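Local structure of molybdopterin biosynthesis moeA protein (Pyrococcus horikoshii, 1WU2) at residues A[324-336]-A[384-396]. The protein probably takes part in the late steps of molybdenum cofactor biosynthesis, in which MoeA proteins insert molybdenum into molybdopterin. Numbering follows the deposited sequence.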
# COMPACT_ATOMS: atom_id res chain seq x y z
N TYR A 324 8.67 3.78 0.07
CA TYR A 324 7.31 4.30 -0.01
C TYR A 324 6.67 4.07 -1.39
O TYR A 324 5.58 4.57 -1.67
CB TYR A 324 7.28 5.79 0.35
CG TYR A 324 8.15 6.69 -0.52
CD1 TYR A 324 9.50 6.89 -0.24
CD2 TYR A 324 7.61 7.36 -1.62
CE1 TYR A 324 10.29 7.71 -1.03
CE2 TYR A 324 8.39 8.19 -2.41
CZ TYR A 324 9.73 8.36 -2.11
OH TYR A 324 10.51 9.18 -2.90
N GLU A 325 7.37 3.33 -2.25
CA GLU A 325 6.85 2.96 -3.56
C GLU A 325 7.49 1.67 -4.07
O GLU A 325 8.63 1.35 -3.73
CB GLU A 325 7.08 4.10 -4.57
CG GLU A 325 8.54 4.39 -4.89
CD GLU A 325 8.72 5.63 -5.75
OE1 GLU A 325 7.73 6.15 -6.31
OE2 GLU A 325 9.88 6.10 -5.87
N VAL A 326 6.74 0.93 -4.88
CA VAL A 326 7.17 -0.36 -5.40
C VAL A 326 7.41 -0.27 -6.90
O VAL A 326 6.52 0.18 -7.63
CB VAL A 326 6.11 -1.46 -5.15
CG1 VAL A 326 6.71 -2.84 -5.39
CG2 VAL A 326 5.54 -1.35 -3.74
N LYS A 327 8.59 -0.69 -7.34
CA LYS A 327 8.88 -0.79 -8.77
C LYS A 327 8.80 -2.24 -9.22
O LYS A 327 9.34 -3.14 -8.58
CB LYS A 327 10.26 -0.20 -9.07
CG LYS A 327 10.28 1.32 -9.16
CD LYS A 327 11.29 1.82 -10.20
CE LYS A 327 11.20 3.34 -10.37
NZ LYS A 327 11.08 4.06 -9.07
N VAL A 328 8.11 -2.45 -10.35
CA VAL A 328 7.80 -3.78 -10.85
C VAL A 328 8.24 -3.94 -12.31
O VAL A 328 8.06 -3.03 -13.12
CB VAL A 328 6.28 -4.06 -10.75
CG1 VAL A 328 5.93 -5.45 -11.27
CG2 VAL A 328 5.81 -3.90 -9.31
N LYS A 329 8.81 -5.10 -12.63
CA LYS A 329 9.19 -5.44 -14.00
C LYS A 329 7.98 -6.02 -14.73
O LYS A 329 7.29 -6.87 -14.19
CB LYS A 329 10.33 -6.47 -13.97
CG LYS A 329 10.85 -6.92 -15.34
CD LYS A 329 11.54 -8.29 -15.26
CE LYS A 329 12.99 -8.23 -15.73
NZ LYS A 329 13.74 -9.47 -15.37
N ALA A 330 7.74 -5.56 -15.95
CA ALA A 330 6.56 -5.98 -16.71
C ALA A 330 6.79 -5.96 -18.22
O ALA A 330 7.53 -5.12 -18.73
CB ALA A 330 5.37 -5.11 -16.36
N ILE A 331 6.15 -6.88 -18.93
CA ILE A 331 6.18 -6.91 -20.39
C ILE A 331 5.08 -6.00 -20.91
O ILE A 331 3.94 -6.10 -20.48
CB ILE A 331 6.00 -8.35 -20.91
CG1 ILE A 331 7.13 -9.25 -20.40
CG2 ILE A 331 5.96 -8.37 -22.45
CD1 ILE A 331 6.69 -10.22 -19.32
N LEU A 332 5.44 -5.12 -21.84
CA LEU A 332 4.53 -4.09 -22.32
C LEU A 332 3.58 -4.66 -23.39
O LEU A 332 4.03 -5.26 -24.35
CB LEU A 332 5.33 -2.93 -22.88
CG LEU A 332 4.65 -1.57 -23.04
CD1 LEU A 332 4.13 -1.04 -21.72
CD2 LEU A 332 5.63 -0.59 -23.67
N GLN A 333 2.28 -4.46 -23.20
CA GLN A 333 1.27 -5.01 -24.10
C GLN A 333 1.17 -4.25 -25.42
O GLN A 333 0.94 -4.86 -26.47
CB GLN A 333 -0.11 -5.01 -23.42
CG GLN A 333 -1.16 -5.84 -24.17
CD GLN A 333 -2.49 -5.90 -23.44
OE1 GLN A 333 -2.55 -6.17 -22.25
NE2 GLN A 333 -3.57 -5.65 -24.18
N ASP A 334 1.32 -2.93 -25.37
CA ASP A 334 1.10 -2.07 -26.53
C ASP A 334 2.28 -1.13 -26.78
O ASP A 334 3.10 -0.91 -25.89
CB ASP A 334 -0.17 -1.23 -26.33
CG ASP A 334 -1.32 -2.03 -25.73
OD1 ASP A 334 -1.80 -2.97 -26.39
OD2 ASP A 334 -1.79 -1.79 -24.60
N ASP A 335 2.34 -0.59 -27.99
CA ASP A 335 3.34 0.42 -28.33
C ASP A 335 2.97 1.74 -27.67
O ASP A 335 1.80 2.12 -27.63
CB ASP A 335 3.41 0.63 -29.85
CG ASP A 335 3.77 -0.64 -30.62
OD1 ASP A 335 3.22 -0.84 -31.73
OD2 ASP A 335 4.57 -1.49 -30.20
N ILE A 336 3.97 2.44 -27.13
CA ILE A 336 3.80 3.80 -26.62
C ILE A 336 4.71 4.74 -27.40
O ILE A 336 5.87 4.91 -27.03
CB ILE A 336 4.14 3.89 -25.11
CG1 ILE A 336 3.49 2.75 -24.32
CG2 ILE A 336 3.67 5.24 -24.54
CD1 ILE A 336 4.03 2.61 -22.91
N GLY A 384 9.98 6.24 -27.59
CA GLY A 384 8.93 5.33 -27.18
C GLY A 384 9.38 3.88 -27.07
O GLY A 384 10.49 3.53 -27.47
N TYR A 385 8.49 3.05 -26.53
CA TYR A 385 8.74 1.61 -26.37
C TYR A 385 7.80 0.78 -27.22
O TYR A 385 6.66 1.16 -27.47
CB TYR A 385 8.57 1.21 -24.90
CG TYR A 385 9.38 2.03 -23.92
CD1 TYR A 385 10.70 2.40 -24.19
CD2 TYR A 385 8.83 2.44 -22.71
CE1 TYR A 385 11.44 3.15 -23.29
CE2 TYR A 385 9.56 3.19 -21.80
CZ TYR A 385 10.87 3.54 -22.10
OH TYR A 385 11.60 4.29 -21.20
N ARG A 386 8.28 -0.38 -27.66
CA ARG A 386 7.48 -1.33 -28.42
C ARG A 386 6.86 -2.36 -27.48
O ARG A 386 7.33 -2.55 -26.36
CB ARG A 386 8.35 -2.08 -29.44
CG ARG A 386 9.17 -1.19 -30.36
CD ARG A 386 10.68 -1.27 -30.16
NE ARG A 386 11.38 -1.70 -31.37
CZ ARG A 386 11.42 -2.95 -31.83
NH1 ARG A 386 10.80 -3.94 -31.19
NH2 ARG A 386 12.09 -3.22 -32.95
N ARG A 387 5.80 -3.01 -27.95
CA ARG A 387 5.21 -4.13 -27.24
C ARG A 387 6.21 -5.29 -27.26
O ARG A 387 6.84 -5.55 -28.28
CB ARG A 387 3.88 -4.55 -27.88
CG ARG A 387 3.98 -5.07 -29.31
CD ARG A 387 2.70 -4.90 -30.12
NE ARG A 387 2.67 -5.75 -31.31
CZ ARG A 387 3.35 -5.53 -32.43
NH1 ARG A 387 4.14 -4.47 -32.56
NH2 ARG A 387 3.24 -6.38 -33.44
N GLY A 388 6.36 -5.96 -26.12
CA GLY A 388 7.37 -7.00 -25.95
C GLY A 388 8.55 -6.53 -25.11
O GLY A 388 9.16 -7.33 -24.41
N GLU A 389 8.88 -5.24 -25.20
CA GLU A 389 9.92 -4.64 -24.37
C GLU A 389 9.54 -4.70 -22.90
O GLU A 389 8.40 -4.42 -22.54
CB GLU A 389 10.15 -3.17 -24.75
CG GLU A 389 11.07 -2.94 -25.94
CD GLU A 389 11.66 -1.54 -25.95
OE1 GLU A 389 12.51 -1.25 -25.07
OE2 GLU A 389 11.28 -0.73 -26.82
N GLU A 390 10.50 -5.06 -22.05
CA GLU A 390 10.31 -5.01 -20.61
C GLU A 390 10.46 -3.57 -20.12
O GLU A 390 11.36 -2.85 -20.55
CB GLU A 390 11.31 -5.92 -19.90
CG GLU A 390 11.11 -7.39 -20.23
CD GLU A 390 11.96 -8.29 -19.35
OE1 GLU A 390 13.19 -8.08 -19.30
OE2 GLU A 390 11.38 -9.21 -18.72
N VAL A 391 9.57 -3.17 -19.22
CA VAL A 391 9.56 -1.82 -18.66
C VAL A 391 9.41 -1.87 -17.14
O VAL A 391 8.91 -2.85 -16.58
CB VAL A 391 8.41 -0.97 -19.26
CG1 VAL A 391 8.62 -0.77 -20.75
CG2 VAL A 391 7.05 -1.61 -18.99
N TRP A 392 9.85 -0.79 -16.50
CA TRP A 392 9.72 -0.63 -15.06
C TRP A 392 8.58 0.34 -14.78
O TRP A 392 8.51 1.42 -15.38
CB TRP A 392 11.03 -0.11 -14.46
CG TRP A 392 12.15 -1.06 -14.70
CD1 TRP A 392 12.99 -1.10 -15.77
CD2 TRP A 392 12.53 -2.15 -13.85
NE1 TRP A 392 13.88 -2.13 -15.64
CE2 TRP A 392 13.62 -2.80 -14.48
CE3 TRP A 392 12.07 -2.65 -12.63
CZ2 TRP A 392 14.25 -3.91 -13.91
CZ3 TRP A 392 12.70 -3.75 -12.07
CH2 TRP A 392 13.78 -4.37 -12.72
N ILE A 393 7.68 -0.06 -13.89
CA ILE A 393 6.51 0.74 -13.56
C ILE A 393 6.41 0.91 -12.05
O ILE A 393 7.00 0.15 -11.29
CB ILE A 393 5.22 0.09 -14.13
CG1 ILE A 393 4.95 -1.28 -13.49
CG2 ILE A 393 5.32 -0.05 -15.64
CD1 ILE A 393 3.64 -1.91 -13.89
N THR A 394 5.66 1.93 -11.63
CA THR A 394 5.46 2.22 -10.21
C THR A 394 4.00 1.96 -9.87
O THR A 394 3.10 2.50 -10.52
CB THR A 394 5.82 3.68 -9.91
OG1 THR A 394 7.19 3.92 -10.27
CG2 THR A 394 5.77 3.97 -8.41
N LEU A 395 3.76 1.12 -8.87
CA LEU A 395 2.40 0.84 -8.42
C LEU A 395 1.80 2.05 -7.72
O LEU A 395 2.51 2.82 -7.06
CB LEU A 395 2.38 -0.37 -7.48
CG LEU A 395 2.88 -1.69 -8.05
CD1 LEU A 395 2.63 -2.81 -7.06
CD2 LEU A 395 2.24 -2.01 -9.39
N TYR A 396 0.50 2.23 -7.87
CA TYR A 396 -0.22 3.27 -7.16
C TYR A 396 -0.19 2.94 -5.68
O TYR A 396 0.35 3.70 -4.88
CB TYR A 396 -1.67 3.36 -7.65
CG TYR A 396 -1.87 3.99 -9.02
CD1 TYR A 396 -0.82 4.60 -9.71
CD2 TYR A 396 -3.12 3.98 -9.62
CE1 TYR A 396 -1.02 5.17 -10.96
CE2 TYR A 396 -3.33 4.56 -10.87
CZ TYR A 396 -2.28 5.15 -11.53
OH TYR A 396 -2.48 5.72 -12.77
OXT TYR A 396 -0.69 1.88 -5.30
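Lys329 lies between Trp392 and Glu390. Its CB sits over one face of the indole, offset toward the rim, 4.1 Å from Trp392 CZ3. Its CG is anti to the backbone N (chi1 -179°), and the chain beyond runs to the carboxylate of Glu390. Lys329 CE comes within 3.5 Å of Glu390 OE2; the charged ends stay beyond salt-bridge range. With an alanine in its place, CB over the indole would remain, but the Glu390 carboxylate would probably lose the methylenes against it and its nearby positive charge. Val328, Ala330, Val391 and Ile393 point to the other face of the sheet. There Val328 CG2 packs on Leu395 CG at 3.9 Å, and Tyr350 of strand 343-351 in the same chain touches Val328, Ala330 and Ile393. Strands 327-332 and 390-395 are an antiparallel pair in the sheet of the MoeA C-terminal domain (domain IV). Val328 with Ile393 and Ala330 with Val391 are its hydrogen-bonded pairs. At the end of strand 327-332, Leu332 CD2 meets Tyr385 CB at 3.7 Å, and Leu332 O accepts a hydrogen bond from Gly388 N at 3.0 Å. Gly388 belongs to a type II turn, Arg386 to Glu389. Asp335 OD2 accepts one from Arg387 N at 3.0 Å and makes a long salt bridge to Arg387 NH1. Tyr350 of the second subunit hydrogen-bonds Lys327 O.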